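Local coordinates for putative uncharacterized protein (Pseudomonas phage 201phi2-1, PDB 3R4V) that is a phage tubulin-like protein of uncharacterised function that carries guanosine-5'-diphosphate in a pocket, at residues T103-L106 with A107-K110; H212-T216 with R217-E221. One frame throughout, in Å; residues are numbered along the deposited sequence.

Interaction 1 (T103-L106 with A107-K110); sequences TGQL and ADRK
Arg109 N, just past the end of helix 95-108, is shared by two carbonyls: its main bond goes to Gln105 O, 3.1 Å away, while Leu106 O, also 3.1 Å from Arg109 N, takes a weak second share at a strongly bent angle of 121°. The bonds of the two preceding residues are straighter. Ala107 N reaches Thr103 O at 2.9 Å with 161° at the hydrogen, and Asp108 N follows to Gly104 O. The helix stops in a Schellman motif, in which Lys110 turns to positive phi (61°) and sends its N back to Ala107 O at 2.8 Å. On the outer side, a water joins Gln105 OE1 (2.9 Å) to Asp108 OD2 (2.7 Å), bridging residues three apart; Asp108 OD1 turns instead to a salt bridge with Lys144. Arg109 lays its CG beside Gln105 O at 3.5 Å, and its chain, extended from CG to NE, carries the guanidinium past Leu106 CD2, which meets it obliquely, to Ile78 O and Tyr84 OH. These bonds fix the far end of the arginine. Helix 95-108 is the crossover of the beta-alpha-beta unit between strands 84-89 and 113-119: Leu106 packs down on Tyr84, Val86 and Phe113 of those strands, and Gln105 and Arg109 lean on Met75 of helix 71-76.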
ATOM      1  N   THR A 103      -1.527 -10.142  -0.268  1.00 20.90           N
ATOM      2  CA  THR A 103      -2.712  -9.552   0.362  1.00 16.77           C
ATOM      3  C   THR A 103      -3.886 -10.526   0.264  1.00 18.09           C
ATOM      4  O   THR A 103      -4.603 -10.752   1.239  1.00 23.10           O
ATOM      5  CB  THR A 103      -3.072  -8.216  -0.293  1.00 19.49           C
ATOM      6  OG1 THR A 103      -2.001  -7.289  -0.080  1.00 20.89           O
ATOM      7  CG2 THR A 103      -4.350  -7.635   0.306  1.00 22.15           C
ATOM      8  N   GLY A 104      -4.081 -11.100  -0.918  1.00 17.24           N
ATOM      9  CA  GLY A 104      -5.094 -12.131  -1.092  1.00 18.67           C
ATOM     10  C   GLY A 104      -4.899 -13.279  -0.119  1.00 24.21           C
ATOM     11  O   GLY A 104      -5.860 -13.782   0.459  1.00 20.83           O
ATOM     12  N   GLN A 105      -3.651 -13.698   0.063  1.00 23.40           N
ATOM     13  CA  GLN A 105      -3.350 -14.788   0.995  1.00 24.75           C
ATOM     14  C   GLN A 105      -3.663 -14.385   2.441  1.00 24.32           C
ATOM     15  O   GLN A 105      -4.148 -15.200   3.244  1.00 23.23           O
ATOM     16  CB  GLN A 105      -1.886 -15.210   0.863  1.00 22.37           C
ATOM     17  CG  GLN A 105      -1.539 -15.811  -0.497  1.00 24.72           C
ATOM     18  CD  GLN A 105      -2.320 -17.073  -0.789  1.00 32.35           C
ATOM     19  OE1 GLN A 105      -2.360 -17.999   0.024  1.00 36.47           O
ATOM     20  NE2 GLN A 105      -2.958 -17.114  -1.950  1.00 39.47           N
ATOM     21  N   LEU A 106      -3.372 -13.137   2.783  1.00 22.37           N
ATOM     22  CA  LEU A 106      -3.694 -12.651   4.124  1.00 24.29           C
ATOM     23  C   LEU A 106      -5.206 -12.647   4.342  1.00 23.76           C
ATOM     24  O   LEU A 106      -5.686 -12.960   5.432  1.00 24.52           O
ATOM     25  CB  LEU A 106      -3.117 -11.249   4.358  1.00 20.20           C
ATOM     26  CG  LEU A 106      -1.597 -11.133   4.343  1.00 18.45           C
ATOM     27  CD1 LEU A 106      -1.206  -9.671   4.538  1.00 21.22           C
ATOM     28  CD2 LEU A 106      -1.002 -11.987   5.450  1.00 20.52           C
ATOM     29  N   ALA A 107      -5.966 -12.266   3.318  1.00 23.00           N
ATOM     30  CA  ALA A 107      -7.420 -12.347   3.425  1.00 21.19           C
ATOM     31  C   ALA A 107      -7.860 -13.799   3.693  1.00 26.62           C
ATOM     32  O   ALA A 107      -8.745 -14.037   4.508  1.00 28.19           O
ATOM     33  CB  ALA A 107      -8.102 -11.780   2.166  1.00 18.70           C
ATOM     34  N   ASP A 108      -7.238 -14.769   3.021  1.00 23.07           N
ATOM     35  CA  ASP A 108      -7.577 -16.174   3.259  1.00 29.74           C
ATOM     36  C   ASP A 108      -7.264 -16.606   4.702  1.00 33.86           C
ATOM     37  O   ASP A 108      -7.925 -17.499   5.232  1.00 37.60           O
ATOM     38  CB  ASP A 108      -6.881 -17.109   2.254  1.00 31.34           C
ATOM     39  CG  ASP A 108      -7.450 -17.001   0.836  1.00 29.58           C
ATOM     40  OD1 ASP A 108      -8.524 -16.393   0.636  1.00 31.73           O
ATOM     41  OD2 ASP A 108      -6.822 -17.558  -0.093  1.00 41.17           O
ATOM     42  N   ARG A 109      -6.265 -15.979   5.330  1.00 31.20           N
ATOM     43  CA  ARG A 109      -5.951 -16.232   6.744  1.00 34.27           C
ATOM     44  C   ARG A 109      -6.979 -15.593   7.677  1.00 34.83           C
ATOM     45  O   ARG A 109      -6.890 -15.741   8.889  1.00 32.95           O
ATOM     46  CB  ARG A 109      -4.565 -15.689   7.125  1.00 27.15           C
ATOM     47  CG  ARG A 109      -3.383 -16.323   6.420  1.00 31.13           C
ATOM     48  CD  ARG A 109      -2.055 -15.822   7.001  1.00 29.52           C
ATOM     49  NE  ARG A 109      -0.908 -16.507   6.405  1.00 31.39           N
ATOM     50  CZ  ARG A 109       0.358 -16.320   6.770  1.00 31.65           C
ATOM     51  NH1 ARG A 109       0.656 -15.475   7.744  1.00 36.74           N
ATOM     52  NH2 ARG A 109       1.328 -16.994   6.164  1.00 32.08           N
ATOM     53  N   LYS A 110      -7.938 -14.867   7.108  1.00 30.06           N
ATOM     54  CA  LYS A 110      -8.906 -14.092   7.894  1.00 31.37           C
ATOM     55  C   LYS A 110      -8.204 -13.030   8.739  1.00 30.32           C
ATOM     56  O   LYS A 110      -8.654 -12.679   9.829  1.00 27.22           O
ATOM     57  CB  LYS A 110      -9.766 -15.012   8.769  1.00 31.51           C
ATOM     58  CG  LYS A 110     -10.511 -16.076   7.974  1.00 38.60           C
ATOM     59  CD  LYS A 110     -11.178 -15.459   6.748  1.00 36.85           C
ATOM     60  CE  LYS A 110     -12.554 -16.037   6.494  1.00 42.94           C
ATOM     61  NZ  LYS A 110     -13.200 -15.380   5.320  1.00 43.84           N
TER
HETATM   62  O   HOH W   1      -4.894 -19.360   0.591  0.96 36.30           O

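Interaction 2 (H212-T216 with R217-E221); sequences HIETT and RKDAE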
ATOM      1  N   HIS A 212      -6.929   6.948   6.917  1.00 16.13           N
ATOM      2  CA  HIS A 212      -6.437   8.308   7.155  1.00 16.84           C
ATOM      3  C   HIS A 212      -5.883   8.330   8.555  1.00 21.63           C
ATOM      4  O   HIS A 212      -6.547   7.883   9.488  1.00 21.28           O
ATOM      5  CB  HIS A 212      -7.577   9.321   7.052  1.00 20.10           C
ATOM      6  CG  HIS A 212      -8.281   9.300   5.735  1.00 20.21           C
ATOM      7  ND1 HIS A 212      -7.963  10.161   4.710  1.00 24.58           N
ATOM      8  CD2 HIS A 212      -9.286   8.517   5.274  1.00 22.42           C
ATOM      9  CE1 HIS A 212      -8.749   9.917   3.675  1.00 25.72           C
ATOM     10  NE2 HIS A 212      -9.556   8.918   3.989  1.00 20.23           N
ATOM     11  N   ILE A 213      -4.666   8.845   8.705  1.00 18.12           N
ATOM     12  CA  ILE A 213      -4.005   8.833  10.005  1.00 21.96           C
ATOM     13  C   ILE A 213      -3.757  10.276  10.423  1.00 20.69           C
ATOM     14  O   ILE A 213      -2.910  10.960   9.847  1.00 24.18           O
ATOM     15  CB  ILE A 213      -2.665   8.042   9.962  1.00 20.31           C
ATOM     16  CG1 ILE A 213      -2.903   6.588   9.515  1.00 26.35           C
ATOM     17  CG2 ILE A 213      -1.984   8.090  11.332  1.00 23.16           C
ATOM     18  CD1 ILE A 213      -1.623   5.845   9.144  1.00 25.72           C
ATOM     19  N   GLU A 214      -4.512  10.750  11.414  1.00 18.92           N
ATOM     20  CA  GLU A 214      -4.517  12.169  11.731  1.00 21.16           C
ATOM     21  C   GLU A 214      -4.134  12.360  13.180  1.00 30.08           C
ATOM     22  O   GLU A 214      -4.375  11.482  14.008  1.00 28.91           O
ATOM     23  CB  GLU A 214      -5.915  12.758  11.507  1.00 25.34           C
ATOM     24  CG  GLU A 214      -6.506  12.439  10.147  1.00 32.12           C
ATOM     25  CD  GLU A 214      -5.713  13.031   9.016  1.00 34.39           C
ATOM     26  OE1 GLU A 214      -4.952  13.999   9.257  1.00 30.54           O
ATOM     27  OE2 GLU A 214      -5.835  12.517   7.882  1.00 40.76           O
ATOM     28  N   THR A 215      -3.548  13.512  13.490  1.00 25.95           N
ATOM     29  CA  THR A 215      -3.122  13.780  14.853  1.00 26.40           C
ATOM     30  C   THR A 215      -3.909  14.890  15.539  1.00 26.68           C
ATOM     31  O   THR A 215      -3.511  15.363  16.605  1.00 31.63           O
ATOM     32  CB  THR A 215      -1.631  14.121  14.907  1.00 28.40           C
ATOM     33  OG1 THR A 215      -1.374  15.220  14.025  1.00 33.32           O
ATOM     34  CG2 THR A 215      -0.807  12.929  14.485  1.00 30.95           C
ATOM     35  N   THR A 216      -5.024  15.303  14.936  1.00 25.98           N
ATOM     36  CA  THR A 216      -5.941  16.247  15.587  1.00 25.48           C
ATOM     37  C   THR A 216      -7.384  15.790  15.429  1.00 27.64           C
ATOM     38  O   THR A 216      -7.713  15.027  14.518  1.00 31.42           O
ATOM     39  CB  THR A 216      -5.880  17.662  14.989  1.00 30.17           C
ATOM     40  OG1 THR A 216      -6.244  17.601  13.604  1.00 28.08           O
ATOM     41  CG2 THR A 216      -4.486  18.275  15.142  1.00 34.73           C
ATOM     42  N   ARG A 217      -8.249  16.281  16.304  1.00 28.08           N
ATOM     43  CA  ARG A 217      -9.669  15.991  16.170  1.00 27.02           C
ATOM     44  C   ARG A 217     -10.179  16.621  14.880  1.00 31.48           C
ATOM     45  O   ARG A 217     -10.927  16.000  14.139  1.00 33.43           O
ATOM     46  CB  ARG A 217     -10.449  16.515  17.372  1.00 34.83           C
ATOM     47  CG  ARG A 217     -11.958  16.443  17.218  1.00 39.99           C
ATOM     48  CD  ARG A 217     -12.667  17.108  18.393  1.00 51.99           C
ATOM     49  NE  ARG A 217     -14.077  17.345  18.102  1.00 60.23           N
ATOM     50  CZ  ARG A 217     -14.944  17.849  18.971  1.00 70.36           C
ATOM     51  NH1 ARG A 217     -14.548  18.172  20.194  1.00 72.39           N
ATOM     52  NH2 ARG A 217     -16.209  18.030  18.615  1.00 72.73           N
ATOM     53  N   LYS A 218      -9.752  17.853  14.618  1.00 28.12           N
ATOM     54  CA  LYS A 218     -10.238  18.637  13.482  1.00 33.41           C
ATOM     55  C   LYS A 218      -9.991  17.937  12.145  1.00 32.59           C
ATOM     56  O   LYS A 218     -10.892  17.848  11.314  1.00 35.63           O
ATOM     57  CB  LYS A 218      -9.563  20.011  13.462  1.00 36.89           C
ATOM     58  CG  LYS A 218     -10.310  21.079  12.677  1.00 51.61           C
ATOM     59  CD  LYS A 218     -11.461  21.651  13.491  1.00 66.71           C
ATOM     60  CE  LYS A 218     -12.117  22.824  12.779  1.00 79.36           C
ATOM     61  NZ  LYS A 218     -12.711  22.428  11.469  1.00 84.44           N
ATOM     62  N   ASP A 219      -8.765  17.463  11.947  1.00 27.38           N
ATOM     63  CA  ASP A 219      -8.392  16.753  10.732  1.00 29.11           C
ATOM     64  C   ASP A 219      -9.173  15.450  10.604  1.00 30.86           C
ATOM     65  O   ASP A 219      -9.574  15.064   9.507  1.00 30.69           O
ATOM     66  CB  ASP A 219      -6.886  16.428  10.732  1.00 33.02           C
ATOM     67  CG  ASP A 219      -6.005  17.666  10.594  1.00 40.50           C
ATOM     68  OD1 ASP A 219      -6.343  18.541   9.771  1.00 38.89           O
ATOM     69  OD2 ASP A 219      -4.972  17.757  11.305  1.00 35.73           O
ATOM     70  N   ALA A 220      -9.360  14.756  11.722  1.00 25.59           N
ATOM     71  CA  ALA A 220     -10.047  13.468  11.686  1.00 25.85           C
ATOM     72  C   ALA A 220     -11.528  13.663  11.371  1.00 33.66           C
ATOM     73  O   ALA A 220     -12.107  12.878  10.612  1.00 27.57           O
ATOM     74  CB  ALA A 220      -9.866  12.711  12.998  1.00 23.40           C
ATOM     75  N   GLU A 221     -12.128  14.715  11.941  1.00 28.57           N
ATOM     76  CA  GLU A 221     -13.534  15.052  11.682  1.00 27.75           C
ATOM     77  C   GLU A 221     -13.757  15.431  10.234  1.00 28.13           C
ATOM     78  O   GLU A 221     -14.863  15.316   9.725  1.00 34.35           O
ATOM     79  CB  GLU A 221     -14.007  16.241  12.522  1.00 28.29           C
ATOM     80  CG  GLU A 221     -14.099  16.003  14.001  1.00 39.78           C
ATOM     81  CD  GLU A 221     -14.644  17.221  14.730  1.00 48.90           C
ATOM     82  OE1 GLU A 221     -14.187  18.354  14.438  1.00 42.48           O
ATOM     83  OE2 GLU A 221     -15.536  17.042  15.585  1.00 54.54           O
TER
HETATM   84  O   HOH W   2      -3.513  15.301  11.272  0.96 26.70           O
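Thr216 OG1 and Asp219 form the tight part of this turn. The hydroxyl donates to Asp219 OD2 at 2.6 Å, coming from above the carboxylate plane, and accepts from Asp219 N at 3.0 Å, the N-H pointing nearly straight at it (160°). A chi1 of 61° sets OG1 between the backbone N and the carbonyl carbon of Thr216, where it can face the open first turn of the helix. Thr216 is thus the N-cap of helix 217-221, which follows strand 208-214 in the C-terminal domain of this tubulin-like protein, and Ala220 N closes the first backbone turn on Thr216 O at 3.3 Å. Beside the cap, Glu214 CG lies against the backbone of Ala220, and a bend at chi2 (-63°) swings the carboxylate back so that OE1 is 3.4 Å from Asp219 CB. Packing is looser between the two carboxylates, on the more exposed side: Glu214 OE1 and Asp219 OD2 stay 4.3 Å apart, and a water that donates to both and accepts from Thr215 N probably eases their repulsion. Farther round the helix, Arg217 holds Glu221 OE2 side-on through NE, at 2.9 Å, and NH2, with the oxygen in the guanidinium plane.

Overall arrangement
From the N terminus, the chain runs through strand 84-89 and then helix 95-108, whose last turn is interaction 1; the chain turns there and goes on into strand 113-119. About a hundred residues later, after helices 124-144 and 161-178, strand 208-214 ends and interaction 2 turns the chain into helix 217-221, ahead of strand 228-233. The two are in series, neither nested nor crossed, and each closes only a local turn: one ends a helix, the other starts one. The centres of interactions 1 and 2 lie about 29 Å apart, their nearest atoms about 16 Å. Both nevertheless relate to one mixed sheet: helix 95-108 connects two of its strands, and interaction 2 begins on a third.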